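Local atomic coordinates of aldehyde dehydrogenase (Trypanosoma brucei, PDB entry 5MYP), a protein that probably oxidises aldehydes to carboxylic acids with NAD+ as cofactor. Residues G201-A206 with L222-K227; R389-A394 with G434-S439. All blocks are in the same frame, centred on the assembly; numbering follows the deposited sequence.

Contact 1 closes the beta-alpha-beta unit made by strand 196-200, helix 203-214 and strand 220-223, and contact 2, later in the chain, lays the loop before strand 395-398 against the loop before strand 440-441. Their centres are about 9 Å apart and they touch: L224 N probably donates a hydrogen bond to S439 O at 2.9 Å, where strand 440-441 pairs antiparallel with strand 220-223. Strand 220-223 belongs to the seven-stranded sheet, strand 395-398 to the eight-stranded one, so together the contacts span the region between the two sheets. Both border the probable catalytic site: E223, a predicted active-site residue, belongs to contact 1, and C259, the other, lies close to G225 and L393. Both also touch the second subunit.

Contact 1 (G201-A206 with L222-K227); sequences GSARVA and LELGGK
G201 and E223 are joined by the one hydrogen bond between these segments: G201 N donates to E223 O at 3.1 Å, continuing the parallel pairing of strands 196-200 and 220-223 just past the end of the first. A CA-H...O contact follows, with G201 O 3.3 Å from L224 CA. At its backbone angles (phi 157°) G201 can hardly be anything but glycine, because a CB would be pressed against the preceding carbonyl oxygen.

The apolar part rests on L224. With CG anti to the carbonyl carbon (chi1 -44°), its branch reaches the first turn of helix 203-214, where L224 CD2 lies 3.6 Å from A206 CB and L224 CD1 lies 4.0 Å from A203 CA. L222 adds a looser touch, its CD1 4.3 Å from A206 CB. The small methyl groups of A203 and A206 let the helix come close to the leucines.

S202 is the N-cap: its OG accepts from V205 N at 3.2 Å, a nearly straight bond that satisfies an amide of the first turn, as serine commonly does.

The CB of E223, the predicted active-site glutamate, points away from 201-206, and its side chain meets F433 and Y444. Y199 of strand 196-200 packs against L222 and L224, while L217 of the second subunit rests on these leucines and on A203 and A206 of helix 203-214.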
# COMPACT_ATOMS: atom_id res chain seq x y z
N GLY A 201 -9.11 12.74 -6.28
CA GLY A 201 -8.98 14.15 -6.61
C GLY A 201 -7.63 14.50 -7.21
O GLY A 201 -7.12 13.75 -8.03
N SER A 202 -7.06 15.62 -6.79
CA SER A 202 -5.83 16.16 -7.37
C SER A 202 -4.58 15.70 -6.62
O SER A 202 -4.64 15.40 -5.43
CB SER A 202 -5.86 17.69 -7.37
OG SER A 202 -5.82 18.19 -6.04
N ALA A 203 -3.45 15.68 -7.33
CA ALA A 203 -2.15 15.40 -6.72
C ALA A 203 -1.77 16.42 -5.66
O ALA A 203 -1.18 16.07 -4.64
CB ALA A 203 -1.07 15.34 -7.80
N ARG A 204 -2.11 17.69 -5.90
CA ARG A 204 -1.84 18.79 -4.96
C ARG A 204 -2.47 18.52 -3.58
O ARG A 204 -1.78 18.60 -2.56
CB ARG A 204 -2.37 20.11 -5.53
CG ARG A 204 -2.05 21.35 -4.71
CD ARG A 204 -2.64 22.60 -5.37
NE ARG A 204 -4.11 22.60 -5.36
CZ ARG A 204 -4.88 22.89 -4.30
NH1 ARG A 204 -4.35 23.23 -3.13
NH2 ARG A 204 -6.20 22.84 -4.42
N VAL A 205 -3.76 18.21 -3.57
CA VAL A 205 -4.49 17.95 -2.32
C VAL A 205 -4.11 16.57 -1.73
O VAL A 205 -4.09 16.40 -0.51
CB VAL A 205 -6.02 18.08 -2.50
CG1 VAL A 205 -6.78 17.69 -1.24
CG2 VAL A 205 -6.38 19.51 -2.94
N ALA A 206 -3.81 15.60 -2.60
CA ALA A 206 -3.32 14.29 -2.15
C ALA A 206 -2.11 14.39 -1.22
O ALA A 206 -2.02 13.65 -0.24
CB ALA A 206 -2.98 13.40 -3.34
N LEU A 222 -4.82 6.61 -3.06
CA LEU A 222 -4.94 7.91 -3.71
C LEU A 222 -5.27 7.66 -5.17
O LEU A 222 -4.53 6.96 -5.86
CB LEU A 222 -3.64 8.71 -3.56
CG LEU A 222 -3.10 8.87 -2.14
CD1 LEU A 222 -1.72 9.52 -2.14
CD2 LEU A 222 -4.06 9.67 -1.28
N GLU A 223 -6.41 8.19 -5.62
CA GLU A 223 -6.88 8.02 -6.99
C GLU A 223 -6.85 9.40 -7.64
O GLU A 223 -7.72 10.23 -7.39
CB GLU A 223 -8.30 7.45 -7.00
CG GLU A 223 -8.41 6.04 -6.42
CD GLU A 223 -8.04 4.93 -7.41
OE1 GLU A 223 -7.93 5.19 -8.63
OE2 GLU A 223 -7.86 3.78 -6.94
N LEU A 224 -5.83 9.64 -8.46
CA LEU A 224 -5.53 10.98 -8.94
C LEU A 224 -5.68 11.02 -10.45
O LEU A 224 -6.46 10.24 -11.00
CB LEU A 224 -4.15 11.43 -8.43
CG LEU A 224 -3.88 11.12 -6.95
CD1 LEU A 224 -2.45 11.45 -6.58
CD2 LEU A 224 -4.86 11.85 -6.04
N GLY A 225 -4.97 11.92 -11.12
CA GLY A 225 -5.13 12.09 -12.57
C GLY A 225 -3.78 12.14 -13.26
O GLY A 225 -2.84 11.42 -12.90
N GLY A 226 -3.70 13.00 -14.27
CA GLY A 226 -2.56 13.09 -15.15
C GLY A 226 -3.08 13.18 -16.57
O GLY A 226 -4.29 13.23 -16.79
N LYS A 227 -2.17 13.18 -17.52
CA LYS A 227 -2.51 13.34 -18.92
C LYS A 227 -2.49 11.98 -19.59
O LYS A 227 -1.43 11.52 -20.03
CB LYS A 227 -1.52 14.29 -19.60
CG LYS A 227 -1.52 15.70 -19.02
CD LYS A 227 -0.43 16.56 -19.64
CE LYS A 227 -0.71 16.92 -21.09
NZ LYS A 227 -1.86 17.85 -21.25

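Contact 2 (R389-A394 with G434-S439); sequences REKPLA and GGVGRS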
# COMPACT_ATOMS: atom_id res chain seq x y z
N ARG A 389 6.66 12.97 -19.11
CA ARG A 389 5.54 13.48 -18.31
C ARG A 389 5.21 12.50 -17.19
O ARG A 389 5.71 11.38 -17.17
CB ARG A 389 4.33 13.72 -19.21
CG ARG A 389 4.56 14.88 -20.16
CD ARG A 389 3.46 15.06 -21.19
NE ARG A 389 3.61 16.33 -21.90
CZ ARG A 389 4.48 16.58 -22.88
NH1 ARG A 389 5.30 15.63 -23.35
NH2 ARG A 389 4.53 17.80 -23.42
N GLU A 390 4.37 12.93 -16.25
CA GLU A 390 4.03 12.12 -15.08
C GLU A 390 3.24 10.89 -15.51
O GLU A 390 2.58 10.89 -16.55
CB GLU A 390 3.25 12.93 -14.05
CG GLU A 390 4.00 14.11 -13.45
CD GLU A 390 5.20 13.72 -12.58
OE1 GLU A 390 5.33 12.54 -12.18
OE2 GLU A 390 6.01 14.62 -12.28
N LYS A 391 3.34 9.83 -14.71
CA LYS A 391 2.68 8.56 -15.02
C LYS A 391 1.17 8.78 -14.94
O LYS A 391 0.67 9.14 -13.88
CB LYS A 391 3.12 7.47 -14.04
CG LYS A 391 4.59 7.12 -14.11
CD LYS A 391 4.97 6.08 -13.07
CE LYS A 391 6.44 5.71 -13.13
NZ LYS A 391 6.80 4.77 -12.04
N PRO A 392 0.45 8.61 -16.06
CA PRO A 392 -0.98 8.89 -16.07
C PRO A 392 -1.80 7.71 -15.57
O PRO A 392 -1.31 6.59 -15.53
CB PRO A 392 -1.26 9.14 -17.55
CG PRO A 392 -0.32 8.22 -18.25
CD PRO A 392 0.90 8.12 -17.38
N LEU A 393 -3.05 7.99 -15.22
CA LEU A 393 -3.96 6.95 -14.73
C LEU A 393 -4.30 5.93 -15.82
O LEU A 393 -4.49 4.75 -15.52
CB LEU A 393 -5.24 7.59 -14.18
CG LEU A 393 -6.21 6.69 -13.41
CD1 LEU A 393 -5.52 5.97 -12.26
CD2 LEU A 393 -7.38 7.52 -12.89
N ALA A 394 -4.39 6.38 -17.07
CA ALA A 394 -4.67 5.50 -18.20
C ALA A 394 -3.75 5.81 -19.37
O ALA A 394 -3.24 6.92 -19.49
CB ALA A 394 -6.13 5.64 -18.62
N GLY A 434 -6.59 1.75 -10.29
CA GLY A 434 -5.69 2.62 -9.55
C GLY A 434 -4.58 3.22 -10.39
O GLY A 434 -4.40 2.84 -11.54
N GLY A 435 -3.85 4.15 -9.79
CA GLY A 435 -2.76 4.84 -10.47
C GLY A 435 -1.39 4.37 -10.02
O GLY A 435 -1.25 3.39 -9.27
N VAL A 436 -0.38 5.08 -10.50
CA VAL A 436 1.01 4.87 -10.13
C VAL A 436 1.72 6.23 -10.22
O VAL A 436 1.37 7.06 -11.07
CB VAL A 436 1.68 3.81 -11.02
CG1 VAL A 436 1.60 4.19 -12.50
CG2 VAL A 436 3.12 3.55 -10.59
N GLY A 437 2.70 6.46 -9.34
CA GLY A 437 3.37 7.75 -9.27
C GLY A 437 2.36 8.85 -8.96
O GLY A 437 1.53 8.69 -8.06
N ARG A 438 2.38 9.92 -9.74
CA ARG A 438 1.47 11.06 -9.49
C ARG A 438 0.01 10.83 -9.92
O ARG A 438 -0.84 11.66 -9.61
CB ARG A 438 2.05 12.37 -10.06
CG ARG A 438 3.29 12.84 -9.29
CD ARG A 438 3.67 14.28 -9.56
NE ARG A 438 2.82 15.26 -8.89
CZ ARG A 438 2.91 15.62 -7.60
NH1 ARG A 438 3.80 15.07 -6.78
NH2 ARG A 438 2.07 16.53 -7.13
N SER A 439 -0.30 9.71 -10.59
CA SER A 439 -1.71 9.31 -10.80
C SER A 439 -2.28 8.55 -9.60
O SER A 439 -3.49 8.30 -9.55
CB SER A 439 -1.91 8.50 -12.10
OG SER A 439 -1.09 7.34 -12.14
O HOH W 1 4.39 10.15 -12.09
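K391 and L393 run past G437 and G435 in opposite chain directions, their CA atoms 5.8 Å apart at K391-G437 and 4.9 Å apart at L393-G435, without forming a regular sheet. G437 has a positive phi (59°), and a CB there would press on K391 CD, so glycine suits this turn.

S439 sits at the middle. Its OG is 3.1 Å from K391 O and 2.7 Å from V436 O of its own segment; both carbonyls are possible acceptors of its single proton, and which of them takes it is not settled. A chi1 of 57° holds OG between the backbone N and the carbonyl carbon, within reach of both. The compact serine also lets its CB approach L393 N to 3.4 Å. L393, its CG anti to the backbone N, carries CD1 over the peptide of G434 and G435, and its side chain also touches C259, a predicted active-site residue.

The aliphatic stem of K391 passes obliquely across V436: K391 CD lies 3.9 Å from V436 CG1, and the extended chain carries the ammonium group on to L118 O of the second subunit, where it is hydrogen-bonded. E390 and R438 meet through carbon: the carboxylate lies against R438 CD, 3.4 Å from E390 CD, and its plane is 67° from that of the guanidinium. One water ties this end together, donating to E390 OE1 at 2.6 Å and accepting from K391 N and R438 N.

Although opposite in charge, E390 and R438 form no direct salt bridge. E390 ties its loop to R193 of the second subunit, R438 its own to E207 on helix 203-214. Between the loops the polar link is carried by the water and probably by the S439 hydroxyl.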